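Long-range contacts in SusD homolog (Bacteroides thetaiotaomicron, PDB 3SGH), which probably binds glycans at the bacterial surface, as SusD-like lipoproteins do for a partner transporter in the outer membrane: residues A[218-223]-A[315-320]; A[226-231]-A[311-316]; A[264-269]-A[349-354]; A[146-151]-A[193-198]; A[23-28]-A[174-179]. All blocks are in the same frame, centred on the assembly; numbering follows the deposited sequence.

Contact 1: A[218-223]-A[315-320]; sequences GVMESV and PVMYAA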
# COMPACT_ATOMS: atom_id res chain seq x y z
N GLY A 218 -0.89 -11.25 18.35
CA GLY A 218 -0.39 -9.98 18.84
C GLY A 218 0.03 -9.08 17.69
O GLY A 218 1.02 -9.36 17.00
N VAL A 219 -0.70 -7.99 17.49
CA VAL A 219 -0.37 -7.06 16.41
C VAL A 219 0.43 -5.89 16.98
O VAL A 219 0.67 -5.80 18.21
CB VAL A 219 -1.66 -6.57 15.69
CG1 VAL A 219 -2.37 -7.74 14.95
CG2 VAL A 219 -2.64 -5.91 16.69
N MSE A 220 0.84 -4.97 16.12
CA MSE A 220 1.57 -3.77 16.58
C MSE A 220 0.67 -2.95 17.51
O MSE A 220 -0.55 -2.84 17.28
CB MSE A 220 2.01 -2.90 15.41
CG MSE A 220 3.00 -3.53 14.49
SE MSE A 220 3.42 -2.30 13.08
CE MSE A 220 4.65 -3.50 12.20
N GLU A 221 1.27 -2.40 18.57
CA GLU A 221 0.52 -1.65 19.58
C GLU A 221 1.06 -0.25 19.88
O GLU A 221 0.29 0.59 20.32
CB GLU A 221 0.46 -2.41 20.89
CG GLU A 221 -0.30 -3.71 20.77
CD GLU A 221 -1.81 -3.53 20.70
OE1 GLU A 221 -2.31 -2.38 20.54
OE2 GLU A 221 -2.53 -4.56 20.82
N SER A 222 2.32 -0.01 19.57
CA SER A 222 2.95 1.28 19.85
C SER A 222 3.89 1.70 18.73
O SER A 222 4.31 0.86 17.90
CB SER A 222 3.75 1.20 21.15
OG SER A 222 4.84 0.30 21.02
N VAL A 223 4.22 2.98 18.69
CA VAL A 223 5.06 3.52 17.61
C VAL A 223 6.43 2.84 17.49
O VAL A 223 6.97 2.75 16.38
CB VAL A 223 5.22 5.07 17.66
CG1 VAL A 223 3.87 5.73 17.44
CG2 VAL A 223 5.86 5.53 18.97
N PRO A 315 9.30 3.99 5.01
CA PRO A 315 8.41 3.22 5.88
C PRO A 315 7.90 1.93 5.25
O PRO A 315 7.78 1.84 4.01
CB PRO A 315 7.23 4.14 6.12
CG PRO A 315 7.20 5.01 4.95
CD PRO A 315 8.62 5.21 4.50
N VAL A 316 7.62 0.94 6.09
CA VAL A 316 7.04 -0.32 5.65
C VAL A 316 5.62 -0.45 6.23
O VAL A 316 4.65 -0.57 5.48
CB VAL A 316 7.87 -1.52 6.02
CG1 VAL A 316 7.16 -2.83 5.50
CG2 VAL A 316 9.34 -1.39 5.49
N MSE A 317 5.48 -0.38 7.55
CA MSE A 317 4.18 -0.59 8.14
C MSE A 317 4.14 0.08 9.49
O MSE A 317 5.06 -0.10 10.30
CB MSE A 317 3.94 -2.09 8.29
CG MSE A 317 2.60 -2.43 8.92
SE MSE A 317 2.49 -4.40 9.27
CE MSE A 317 2.27 -4.84 7.50
N TYR A 318 3.08 0.83 9.74
CA TYR A 318 2.95 1.62 10.95
C TYR A 318 2.04 0.98 11.98
O TYR A 318 1.05 0.34 11.63
CB TYR A 318 2.36 2.98 10.63
CG TYR A 318 3.15 3.89 9.72
CD1 TYR A 318 4.38 4.38 10.07
CD2 TYR A 318 2.66 4.24 8.49
CE1 TYR A 318 5.09 5.24 9.27
CE2 TYR A 318 3.37 5.14 7.68
CZ TYR A 318 4.56 5.65 8.08
OH TYR A 318 5.22 6.54 7.23
N ALA A 319 2.35 1.22 13.26
CA ALA A 319 1.54 0.70 14.34
C ALA A 319 0.07 1.15 14.20
O ALA A 319 -0.86 0.39 14.53
CB ALA A 319 2.12 1.08 15.71
N ALA A 320 -0.14 2.38 13.69
CA ALA A 320 -1.50 2.91 13.47
C ALA A 320 -2.36 1.98 12.62
O ALA A 320 -3.56 1.86 12.85
CB ALA A 320 -1.44 4.35 12.86
O HOH W 1 -1.96 -0.58 16.97

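Contact 2: A[226-231]-A[311-316]; sequences SSYDTT and TLPQPV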
# COMPACT_ATOMS: atom_id res chain seq x y z
N SER A 226 6.62 0.03 14.78
CA SER A 226 6.54 0.32 13.36
C SER A 226 7.80 -0.11 12.64
O SER A 226 8.90 -0.04 13.21
CB SER A 226 6.32 1.82 13.14
OG SER A 226 5.03 2.20 13.69
N SER A 227 7.66 -0.52 11.39
CA SER A 227 8.77 -0.97 10.57
C SER A 227 9.17 0.06 9.54
O SER A 227 8.31 0.52 8.73
CB SER A 227 8.40 -2.25 9.81
OG SER A 227 9.47 -2.65 8.97
N TYR A 228 10.47 0.38 9.56
CA TYR A 228 11.13 1.24 8.56
C TYR A 228 12.41 0.56 7.98
O TYR A 228 13.09 -0.18 8.68
CB TYR A 228 11.59 2.51 9.18
CG TYR A 228 10.52 3.47 9.64
CD1 TYR A 228 9.95 3.32 10.90
CD2 TYR A 228 10.15 4.56 8.88
CE1 TYR A 228 8.97 4.20 11.36
CE2 TYR A 228 9.22 5.49 9.36
CZ TYR A 228 8.63 5.29 10.60
OH TYR A 228 7.70 6.17 11.08
N ASP A 229 12.72 0.83 6.72
CA ASP A 229 13.94 0.29 6.11
C ASP A 229 15.03 1.28 6.51
O ASP A 229 15.29 2.26 5.82
CB ASP A 229 13.78 0.15 4.58
CG ASP A 229 14.94 -0.61 3.93
OD1 ASP A 229 16.06 -0.62 4.52
OD2 ASP A 229 14.72 -1.15 2.84
N THR A 230 15.62 1.06 7.67
CA THR A 230 16.41 2.10 8.31
C THR A 230 17.67 2.49 7.54
O THR A 230 18.19 3.62 7.73
CB THR A 230 16.82 1.75 9.76
OG1 THR A 230 17.73 0.67 9.76
CG2 THR A 230 15.56 1.44 10.66
N THR A 231 18.18 1.57 6.73
CA THR A 231 19.37 1.84 5.90
C THR A 231 19.01 2.15 4.45
O THR A 231 19.89 2.27 3.60
CB THR A 231 20.28 0.65 5.93
OG1 THR A 231 19.57 -0.49 5.44
CG2 THR A 231 20.78 0.36 7.40
N THR A 311 18.34 11.13 3.89
CA THR A 311 18.67 10.14 4.92
C THR A 311 17.44 9.51 5.60
O THR A 311 17.59 8.49 6.27
CB THR A 311 19.60 10.73 6.01
OG1 THR A 311 18.83 11.65 6.81
CG2 THR A 311 20.86 11.42 5.37
N LEU A 312 16.25 10.10 5.44
CA LEU A 312 15.07 9.57 6.08
C LEU A 312 14.77 8.15 5.56
O LEU A 312 14.89 7.87 4.37
CB LEU A 312 13.86 10.47 5.90
CG LEU A 312 13.86 11.82 6.67
CD1 LEU A 312 12.77 12.67 6.06
CD2 LEU A 312 13.68 11.55 8.16
N PRO A 313 14.43 7.22 6.48
CA PRO A 313 14.19 5.83 6.11
C PRO A 313 12.79 5.65 5.50
O PRO A 313 11.80 6.17 6.05
CB PRO A 313 14.29 5.08 7.45
CG PRO A 313 13.82 6.07 8.49
CD PRO A 313 14.37 7.43 7.94
N GLN A 314 12.69 4.89 4.41
CA GLN A 314 11.38 4.58 3.86
C GLN A 314 10.59 3.68 4.80
O GLN A 314 11.14 2.71 5.34
CB GLN A 314 11.49 4.00 2.45
CG GLN A 314 11.95 5.11 1.47
CD GLN A 314 11.94 4.72 0.01
OE1 GLN A 314 12.63 5.38 -0.78
NE2 GLN A 314 11.16 3.69 -0.38
N PRO A 315 9.30 3.99 5.01
CA PRO A 315 8.41 3.22 5.88
C PRO A 315 7.90 1.93 5.25
O PRO A 315 7.78 1.84 4.01
CB PRO A 315 7.23 4.14 6.12
CG PRO A 315 7.20 5.01 4.95
CD PRO A 315 8.62 5.21 4.50
N VAL A 316 7.62 0.94 6.09
CA VAL A 316 7.04 -0.32 5.65
C VAL A 316 5.62 -0.45 6.23
O VAL A 316 4.65 -0.57 5.48
CB VAL A 316 7.87 -1.52 6.02
CG1 VAL A 316 7.16 -2.83 5.50
CG2 VAL A 316 9.34 -1.39 5.49
O HOH W 2 19.24 6.01 5.53

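Contact 3: A[264-269]-A[349-354]; sequences DPRRPA and RLSFEE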
# COMPACT_ATOMS: atom_id res chain seq x y z
N ASP A 264 -5.50 19.74 9.08
CA ASP A 264 -4.84 18.59 9.71
C ASP A 264 -3.42 18.95 10.12
O ASP A 264 -2.60 19.33 9.28
CB ASP A 264 -4.83 17.39 8.74
CG ASP A 264 -4.57 16.07 9.41
OD1 ASP A 264 -3.56 15.93 10.17
OD2 ASP A 264 -5.37 15.12 9.19
N PRO A 265 -3.12 18.80 11.41
CA PRO A 265 -1.80 19.20 11.87
C PRO A 265 -0.67 18.32 11.39
O PRO A 265 0.50 18.67 11.57
CB PRO A 265 -1.89 19.13 13.40
CG PRO A 265 -3.19 18.61 13.74
CD PRO A 265 -4.02 18.41 12.52
N ARG A 266 -0.99 17.18 10.78
CA ARG A 266 0.06 16.38 10.16
C ARG A 266 0.58 16.95 8.85
O ARG A 266 1.58 16.46 8.35
CB ARG A 266 -0.44 14.95 9.95
CG ARG A 266 -0.57 14.22 11.28
CD ARG A 266 -1.35 12.90 11.08
NE ARG A 266 -2.74 13.21 10.81
CZ ARG A 266 -3.73 12.32 10.90
NH1 ARG A 266 -3.48 11.03 11.18
NH2 ARG A 266 -4.97 12.73 10.70
N ARG A 267 -0.10 17.96 8.26
CA ARG A 267 0.35 18.51 6.99
C ARG A 267 1.85 18.85 6.93
O ARG A 267 2.53 18.38 6.00
CB ARG A 267 -0.52 19.69 6.56
CG ARG A 267 -1.94 19.26 6.06
CD ARG A 267 -2.82 20.48 5.79
NE ARG A 267 -3.03 21.23 7.03
CZ ARG A 267 -3.61 22.41 7.10
NH1 ARG A 267 -4.03 23.02 5.99
NH2 ARG A 267 -3.74 23.01 8.27
N PRO A 268 2.40 19.62 7.90
CA PRO A 268 3.82 19.95 7.84
C PRO A 268 4.76 18.77 8.02
O PRO A 268 5.95 18.87 7.64
CB PRO A 268 4.02 20.96 8.98
CG PRO A 268 2.85 20.79 9.87
CD PRO A 268 1.71 20.40 8.94
N ALA A 269 4.25 17.65 8.56
CA ALA A 269 5.05 16.42 8.68
C ALA A 269 5.01 15.57 7.39
O ALA A 269 5.84 14.67 7.19
CB ALA A 269 4.58 15.65 9.85
N ARG A 349 -4.32 8.68 17.30
CA ARG A 349 -3.27 9.12 18.24
C ARG A 349 -1.89 8.51 17.90
O ARG A 349 -0.87 9.19 17.98
CB ARG A 349 -3.64 8.81 19.68
CG ARG A 349 -4.80 9.66 20.21
CD ARG A 349 -5.10 9.30 21.67
NE ARG A 349 -6.37 9.91 22.03
CZ ARG A 349 -6.50 11.17 22.38
NH1 ARG A 349 -5.44 11.95 22.47
NH2 ARG A 349 -7.71 11.65 22.67
N LEU A 350 -1.87 7.25 17.46
CA LEU A 350 -0.62 6.61 17.03
C LEU A 350 -0.02 7.31 15.81
O LEU A 350 1.18 7.41 15.67
CB LEU A 350 -0.84 5.13 16.67
CG LEU A 350 -0.93 4.21 17.88
CD1 LEU A 350 -1.26 2.86 17.32
CD2 LEU A 350 0.40 4.22 18.65
N SER A 351 -0.88 7.74 14.91
CA SER A 351 -0.45 8.39 13.67
C SER A 351 0.20 9.72 13.99
O SER A 351 1.26 10.06 13.45
CB SER A 351 -1.68 8.63 12.80
OG SER A 351 -1.34 9.35 11.64
N PHE A 352 -0.45 10.51 14.84
CA PHE A 352 0.14 11.75 15.30
C PHE A 352 1.47 11.48 15.98
O PHE A 352 2.47 12.11 15.66
CB PHE A 352 -0.75 12.49 16.28
CG PHE A 352 -1.82 13.35 15.64
CD1 PHE A 352 -2.75 12.83 14.75
CD2 PHE A 352 -1.91 14.69 15.95
CE1 PHE A 352 -3.75 13.66 14.20
CE2 PHE A 352 -2.93 15.47 15.41
CZ PHE A 352 -3.82 14.96 14.54
N GLU A 353 1.48 10.52 16.91
CA GLU A 353 2.67 10.17 17.63
C GLU A 353 3.81 9.74 16.70
O GLU A 353 4.96 10.15 16.88
CB GLU A 353 2.40 9.08 18.68
CG GLU A 353 3.61 8.88 19.59
CD GLU A 353 3.39 7.81 20.65
OE1 GLU A 353 2.32 7.15 20.60
OE2 GLU A 353 4.31 7.64 21.49
N GLU A 354 3.50 8.87 15.75
CA GLU A 354 4.48 8.38 14.80
C GLU A 354 5.25 9.51 14.12
O GLU A 354 6.47 9.39 13.87
CB GLU A 354 3.77 7.58 13.71
CG GLU A 354 4.65 6.84 12.74
CD GLU A 354 5.25 5.58 13.36
OE1 GLU A 354 4.52 4.84 14.07
OE2 GLU A 354 6.44 5.32 13.10

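Contact 4: A[146-151]-A[193-198]; sequences AMFDDL and LRMAIR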
# COMPACT_ATOMS: atom_id res chain seq x y z
N ALA A 146 -2.79 -20.12 0.37
CA ALA A 146 -1.41 -20.58 0.45
C ALA A 146 -0.52 -19.60 1.21
O ALA A 146 0.30 -20.05 2.01
CB ALA A 146 -0.81 -20.82 -0.94
N MSE A 147 -0.68 -18.29 0.94
CA MSE A 147 0.12 -17.27 1.62
C MSE A 147 -0.22 -17.21 3.11
O MSE A 147 0.71 -17.09 3.92
CB MSE A 147 0.01 -15.88 0.95
CG MSE A 147 0.60 -15.82 -0.41
SE MSE A 147 0.64 -14.04 -1.14
CE MSE A 147 -1.29 -13.88 -1.33
N PHE A 148 -1.49 -17.32 3.49
CA PHE A 148 -1.85 -17.43 4.92
C PHE A 148 -1.16 -18.65 5.58
O PHE A 148 -0.62 -18.55 6.68
CB PHE A 148 -3.38 -17.51 5.14
CG PHE A 148 -4.11 -16.18 5.09
CD1 PHE A 148 -3.94 -15.26 6.11
CD2 PHE A 148 -4.95 -15.85 4.02
CE1 PHE A 148 -4.56 -14.04 6.10
CE2 PHE A 148 -5.61 -14.64 4.01
CZ PHE A 148 -5.42 -13.72 5.05
N ASP A 149 -1.18 -19.78 4.88
CA ASP A 149 -0.50 -20.98 5.38
C ASP A 149 1.00 -20.77 5.62
O ASP A 149 1.53 -21.18 6.67
CB ASP A 149 -0.75 -22.19 4.46
CG ASP A 149 -2.23 -22.61 4.42
OD1 ASP A 149 -3.00 -22.22 5.31
OD2 ASP A 149 -2.60 -23.33 3.46
N ASP A 150 1.70 -20.14 4.68
CA ASP A 150 3.13 -19.96 4.81
C ASP A 150 3.40 -18.94 5.92
O ASP A 150 4.34 -19.07 6.71
CB ASP A 150 3.72 -19.52 3.48
CG ASP A 150 3.83 -20.67 2.47
OD1 ASP A 150 3.80 -21.85 2.87
OD2 ASP A 150 3.99 -20.38 1.27
N LEU A 151 2.54 -17.94 5.99
CA LEU A 151 2.70 -16.89 6.99
C LEU A 151 2.49 -17.53 8.37
O LEU A 151 3.22 -17.23 9.30
CB LEU A 151 1.71 -15.75 6.72
CG LEU A 151 1.79 -14.58 7.71
CD1 LEU A 151 3.16 -13.99 7.79
CD2 LEU A 151 0.74 -13.50 7.29
N LEU A 193 -3.40 -9.75 9.66
CA LEU A 193 -4.65 -8.99 9.82
C LEU A 193 -4.98 -8.11 8.59
O LEU A 193 -6.16 -8.07 8.16
CB LEU A 193 -4.62 -8.15 11.09
CG LEU A 193 -5.85 -7.35 11.43
CD1 LEU A 193 -7.06 -8.28 11.55
CD2 LEU A 193 -5.61 -6.59 12.76
N ARG A 194 -3.97 -7.46 8.02
CA ARG A 194 -4.15 -6.68 6.75
C ARG A 194 -4.73 -7.56 5.65
O ARG A 194 -5.73 -7.20 4.97
CB ARG A 194 -2.84 -6.11 6.27
CG ARG A 194 -2.98 -5.37 4.93
CD ARG A 194 -1.60 -5.08 4.32
NE ARG A 194 -0.88 -4.03 5.02
CZ ARG A 194 0.36 -3.62 4.67
NH1 ARG A 194 1.01 -4.19 3.65
NH2 ARG A 194 0.96 -2.68 5.35
N MSE A 195 -4.12 -8.74 5.48
CA MSE A 195 -4.56 -9.70 4.47
C MSE A 195 -5.99 -10.18 4.71
O MSE A 195 -6.82 -10.25 3.75
CB MSE A 195 -3.54 -10.87 4.39
CG MSE A 195 -2.19 -10.36 3.97
SE MSE A 195 -0.87 -11.81 4.05
CE MSE A 195 -1.83 -13.11 3.04
N ALA A 196 -6.31 -10.48 5.97
CA ALA A 196 -7.62 -10.96 6.37
C ALA A 196 -8.69 -9.90 6.03
O ALA A 196 -9.71 -10.21 5.43
CB ALA A 196 -7.66 -11.27 7.88
N ILE A 197 -8.44 -8.65 6.40
CA ILE A 197 -9.37 -7.55 6.07
C ILE A 197 -9.51 -7.43 4.54
O ILE A 197 -10.61 -7.28 4.02
CB ILE A 197 -8.91 -6.20 6.72
CG1 ILE A 197 -9.23 -6.25 8.24
CG2 ILE A 197 -9.57 -4.96 5.99
CD1 ILE A 197 -10.76 -6.09 8.59
N ARG A 198 -8.40 -7.60 3.82
CA ARG A 198 -8.45 -7.39 2.37
C ARG A 198 -9.35 -8.39 1.66
O ARG A 198 -10.03 -8.02 0.67
CB ARG A 198 -7.08 -7.42 1.77
CG ARG A 198 -7.16 -7.04 0.27
CD ARG A 198 -6.00 -6.44 -0.24
NE ARG A 198 -5.59 -5.27 0.50
CZ ARG A 198 -4.35 -4.84 0.46
NH1 ARG A 198 -3.45 -5.48 -0.31
NH2 ARG A 198 -3.99 -3.76 1.17

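Contact 5: A[23-28]-A[174-179]; sequences TMFNVY and DQFYKG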
# COMPACT_ATOMS: atom_id res chain seq x y z
N THR A 23 18.60 -8.97 -0.17
CA THR A 23 17.98 -8.59 -1.43
C THR A 23 16.47 -8.70 -1.34
O THR A 23 15.75 -7.82 -1.81
CB THR A 23 18.37 -9.52 -2.57
OG1 THR A 23 19.73 -9.95 -2.38
CG2 THR A 23 18.19 -8.80 -3.90
N MSE A 24 16.00 -9.79 -0.74
CA MSE A 24 14.56 -10.06 -0.64
C MSE A 24 13.87 -8.92 0.09
O MSE A 24 12.75 -8.52 -0.24
CB MSE A 24 14.25 -11.39 0.07
CG MSE A 24 14.86 -12.60 -0.58
SE MSE A 24 14.45 -14.20 0.38
CE MSE A 24 12.60 -14.24 -0.08
N PHE A 25 14.58 -8.38 1.09
CA PHE A 25 14.01 -7.35 1.93
C PHE A 25 13.64 -6.06 1.19
O PHE A 25 12.91 -5.20 1.73
CB PHE A 25 14.98 -6.94 3.04
CG PHE A 25 15.14 -7.90 4.20
CD1 PHE A 25 14.25 -8.92 4.50
CD2 PHE A 25 16.21 -7.71 5.05
CE1 PHE A 25 14.44 -9.73 5.63
CE2 PHE A 25 16.42 -8.52 6.16
CZ PHE A 25 15.56 -9.52 6.43
N ASN A 26 14.17 -5.88 -0.03
CA ASN A 26 13.76 -4.70 -0.81
C ASN A 26 12.25 -4.65 -1.12
O ASN A 26 11.74 -3.58 -1.41
CB ASN A 26 14.56 -4.63 -2.09
CG ASN A 26 15.98 -4.16 -1.83
OD1 ASN A 26 16.20 -2.97 -1.59
ND2 ASN A 26 16.93 -5.10 -1.77
N VAL A 27 11.53 -5.77 -1.03
CA VAL A 27 10.08 -5.69 -1.22
C VAL A 27 9.33 -4.89 -0.16
O VAL A 27 8.22 -4.46 -0.42
CB VAL A 27 9.39 -7.04 -1.38
CG1 VAL A 27 10.00 -7.83 -2.59
CG2 VAL A 27 9.40 -7.86 -0.06
N TYR A 28 9.90 -4.71 1.02
CA TYR A 28 9.15 -4.08 2.10
C TYR A 28 8.89 -2.60 1.85
O TYR A 28 7.80 -2.12 2.08
CB TYR A 28 9.88 -4.25 3.42
CG TYR A 28 9.83 -5.66 3.96
CD1 TYR A 28 8.61 -6.26 4.27
CD2 TYR A 28 10.97 -6.38 4.27
CE1 TYR A 28 8.51 -7.55 4.80
CE2 TYR A 28 10.87 -7.68 4.79
CZ TYR A 28 9.63 -8.25 5.06
OH TYR A 28 9.49 -9.53 5.58
N ASP A 174 19.47 -7.45 9.59
CA ASP A 174 18.12 -6.92 9.79
C ASP A 174 18.14 -5.44 10.15
O ASP A 174 18.19 -5.10 11.33
CB ASP A 174 17.44 -7.72 10.88
CG ASP A 174 16.04 -7.23 11.23
OD1 ASP A 174 15.43 -6.42 10.45
OD2 ASP A 174 15.53 -7.70 12.29
N GLN A 175 17.97 -4.58 9.15
CA GLN A 175 17.86 -3.14 9.37
C GLN A 175 16.51 -2.67 9.90
O GLN A 175 16.36 -1.49 10.25
CB GLN A 175 18.19 -2.38 8.08
CG GLN A 175 17.18 -2.50 6.92
CD GLN A 175 17.50 -3.58 5.92
OE1 GLN A 175 18.05 -4.64 6.27
NE2 GLN A 175 17.12 -3.34 4.65
N PHE A 176 15.53 -3.56 9.91
CA PHE A 176 14.17 -3.20 10.36
C PHE A 176 14.06 -3.26 11.88
O PHE A 176 13.67 -2.27 12.53
CB PHE A 176 13.16 -4.14 9.68
CG PHE A 176 13.26 -4.09 8.17
CD1 PHE A 176 12.56 -3.12 7.44
CD2 PHE A 176 14.10 -4.95 7.51
CE1 PHE A 176 12.69 -3.06 6.07
CE2 PHE A 176 14.25 -4.87 6.13
CZ PHE A 176 13.54 -3.94 5.41
N TYR A 177 14.44 -4.40 12.43
CA TYR A 177 14.32 -4.66 13.87
C TYR A 177 15.55 -5.25 14.55
O TYR A 177 15.47 -5.69 15.70
CB TYR A 177 13.16 -5.60 14.06
CG TYR A 177 11.79 -5.08 13.64
CD1 TYR A 177 11.29 -3.87 14.11
CD2 TYR A 177 10.95 -5.86 12.85
CE1 TYR A 177 10.01 -3.43 13.78
CE2 TYR A 177 9.65 -5.42 12.52
CZ TYR A 177 9.18 -4.22 13.00
OH TYR A 177 7.90 -3.84 12.67
N LYS A 178 16.69 -5.28 13.85
CA LYS A 178 17.99 -5.68 14.44
C LYS A 178 17.93 -7.07 15.10
O LYS A 178 18.59 -7.34 16.12
CB LYS A 178 18.44 -4.62 15.44
CG LYS A 178 18.61 -3.22 14.84
CD LYS A 178 19.18 -2.21 15.89
CE LYS A 178 19.94 -0.99 15.25
NZ LYS A 178 19.07 -0.12 14.36
N GLY A 179 17.12 -7.94 14.52
CA GLY A 179 16.99 -9.33 14.96
C GLY A 179 15.98 -9.63 16.02
O GLY A 179 15.87 -10.77 16.43

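Contact 1: A[218-223]-A[315-320]
The flat group at the middle of this contact is the peptide between Tyr318 and Ala319, and the selenium of Met220, a selenomethionine, lies over one of its faces: Met220 SE is 3.7 Å from Tyr318 C and equally far from Ala319 N. The N-H of the same peptide goes to Ser226 OG. Beyond CG the Met220 chain runs extended (chi2 179°, chi3 -180°), which carries its CE on to Met317 SE at 3.7 Å. Met317, the last residue of strand 314-317, meets it at an oblique angle and forms, with Val316 opposite Ser227, a classic beta bulge. Nearer the loop backbone, Met220 CB packs against Ala319 CB at 4.0 Å, and that methyl also lies close to the carbonyl of Ser222. One water joins the two backbones, donating to Met220 O at 2.7 Å and to Ala319 O at 2.8 Å. The loop after helix 204-217 is laid across the point where the strand gives way to helix 319-331. Phe187 and the hydroxyl of Tyr177 also touch Met220. The direct contact is van der Waals in kind, selenium and methyl groups on carbon and peptide atoms, and the water links the carbonyls of two buried residues.

Contact 2: A[226-231]-A[311-316]
Val316 N gives to Ser227 O at 2.8 Å, tilted from the carbonyl plane, and Asp229 N gives to Gln314 O, also at 2.8 Å, in a nearly straight bond (170°). These two bonds tie strand 227-229 to strand 314-317 in a short antiparallel ladder. Between them Tyr228 and Pro315 form a non-hydrogen-bonded pair, where Tyr228 CA makes a CA-H...O contact of 3.5 Å with Gln314 O.

Apolar contacts gather on the Tyr228 and Pro315 side of the ladder. With CG held beside the backbone N (chi1 -67°), the Tyr228 ring lies slantwise over Pro313 and Pro315: its CD2 is 4.0 Å from Pro313 CG, while its CE2 is 4.0 Å from Pro315 CB.

Other van der Waals contacts involve oxygens. Ser227 OG packs on Val316 CB at 3.5 Å, and Pro313 CB comes within 3.4 Å of Asp229 O, where Asp229 centres an inverse gamma turn. The Pro313 carbonyl oxygen lies at the Tyr228 ring edge.

The polar ends look elsewhere: Tyr228 OH binds Glu354, and Asp229 OD1 takes bonds from Gln175 and Gly233. Pro315 falls at a non-hydrogen-bonded position, where its missing N-H costs the ladder nothing, and Pro313 and Pro315 offer ring carbons to the tyrosine.

Contact 3: A[264-269]-A[349-354]
Arg266 meets Ser351 and Phe352 from a type I beta turn, Asp264 to Arg267, that leads into helix 267-270; the residues it meets lie near the end of helix 340-354, in a protein built as an alpha-alpha superhelix.

Across the contact there is one hydrogen bond. Arg266 NH1 gives to Ser351 OG at 2.8 Å, with the oxygen in the guanidinium plane.

The remaining contact is by surfaces. Phe352 CE1 lies over the centre of one guanidinium face, 3.6 Å from Arg266 CZ, while the ring is inclined 41° to that group. Pro265 packs on the same ring, its CG 3.6 Å from Phe352 CE2. Tyr363 also meets the Phe352 ring.

Charge and capping fix the arginine from its own side. The bend at chi3 (-71°) turns its head back on Asp264, which it grips side-on: NE goes to OD1 and NH2 to OD2, each through a syn lone pair. NH2 has a second partner in Gln413. Cut back to an alanine, this position would probably leave the Asp264 carboxylate without its charge partner, Ser351 OG without this donor and the Phe352 ring without the guanidinium packed against it. Asp264 OD1 has a second task besides the salt bridge: its anti lone pair accepts the capping bond from Arg266 N at 2.9 Å.

Contact 4: A[146-151]-A[193-198]
Met195, a selenomethionine, is the bump here, and the hollow that takes it is made by Met147, Phe148 and Leu151 on the facing helix. Helices 140-162 and 181-198 run nearly antiparallel, the short segments at 160° with axes 11.3 Å apart, a spacing wide enough for long side chains to interleave.

Phe148 and Met195 reach out from opposite directions and overlap. The Met195 chain leaves beside its backbone N and bends at chi3 (51°), which brings its CE over the middle of the Phe148 ring, 4.0 Å from the centroid and almost on the ring normal: a CH-pi contact. The selenium stands further off above the same face, in a Met-aromatic contact. On the side away from the ring, Met195 CE touches Met147 CB at 3.9 Å, and Leu151 CD2 closes on Met195 SE at 4.0 Å.

The ring fills a hollow in return. Phe148 CZ reaches the opposite helix, 3.5 Å from Met195 CB. Ala196 N lies at the ring edge, and the small side chain of Ala196 probably lets the ring come this near. A serine in place of Phe148 would probably open a gap beside Ala196 and leave the Met195 methyl without its aromatic floor.

Val110 of helix 100-120 also touches Met195. The side-chain contacts between these two segments are apolar or aromatic, so they are matched by shape and dispersion.

Contact 5: A[23-28]-A[174-179]
Phe25, Phe176 and Tyr28 form an aromatic cluster where the junction of helices 17-24 and 26-29 meets the loop ahead of helix 181-198, a loop shaped by an Asx turn at Asp174.

Phe176 is the middle member. It turns an edge to the face of Phe25 in a T-shaped pair, centroids 5.3 Å apart and planes at 86°, with Phe176 CE2 3.6 Å from Phe25 CD2. Tyr28 in turn points its own edge at the face of Phe176, centroids 5.2 Å apart and planes at 69°; Tyr28 CD2 comes to 3.7 Å from Phe176 CZ. One ring therefore serves as edge to one neighbour and face to the other.

Phe25 has a further partner in Gln175, whose OE1 is 3.8 Å from Phe25 CD2. The bend at chi2 (-94°) brings the amide round to the ring, while NE2 is bonded to Asp229. Tyr28 OH binds Thr108 of helix 100-120.

Asp174 shapes the loop that presents Phe176. Its OD1 accepts from the amides of Phe176 and Tyr177, both on the same face of the carboxylate plane. Its other oxygen takes Trp184 NE1 and the backbone amide of Gly179, with Gly179 N 2.7 Å from Asp174 OD2.

In the fold
Contacts 1 and 2 share Pro315 and Val316 and lie on one two-stranded sheet, their centres 13 Å apart; Met317 O to Ser227 N, at 2.8 Å, continues the pairing from one to the other. Contact 5 is closest to contact 2, with centres 10 Å apart: Gln175 of contact 5 bonds Thr230 OG1 through its backbone O and Asp229 OD1 through NE2. Contact 3 meets the sheet through Glu354, whose carboxylate bonds Tyr228 OH and Ser226 OG of contact 2, and Val223 of contact 1 packs on the same helix end. Contact 4 reaches the group through Arg194, which touches Met317. Contacts 3 and 4 are separate, about 11 Å between nearest atoms. Contacts 3 and 5 thus both bond to the small sheet, while contact 4 only touches it.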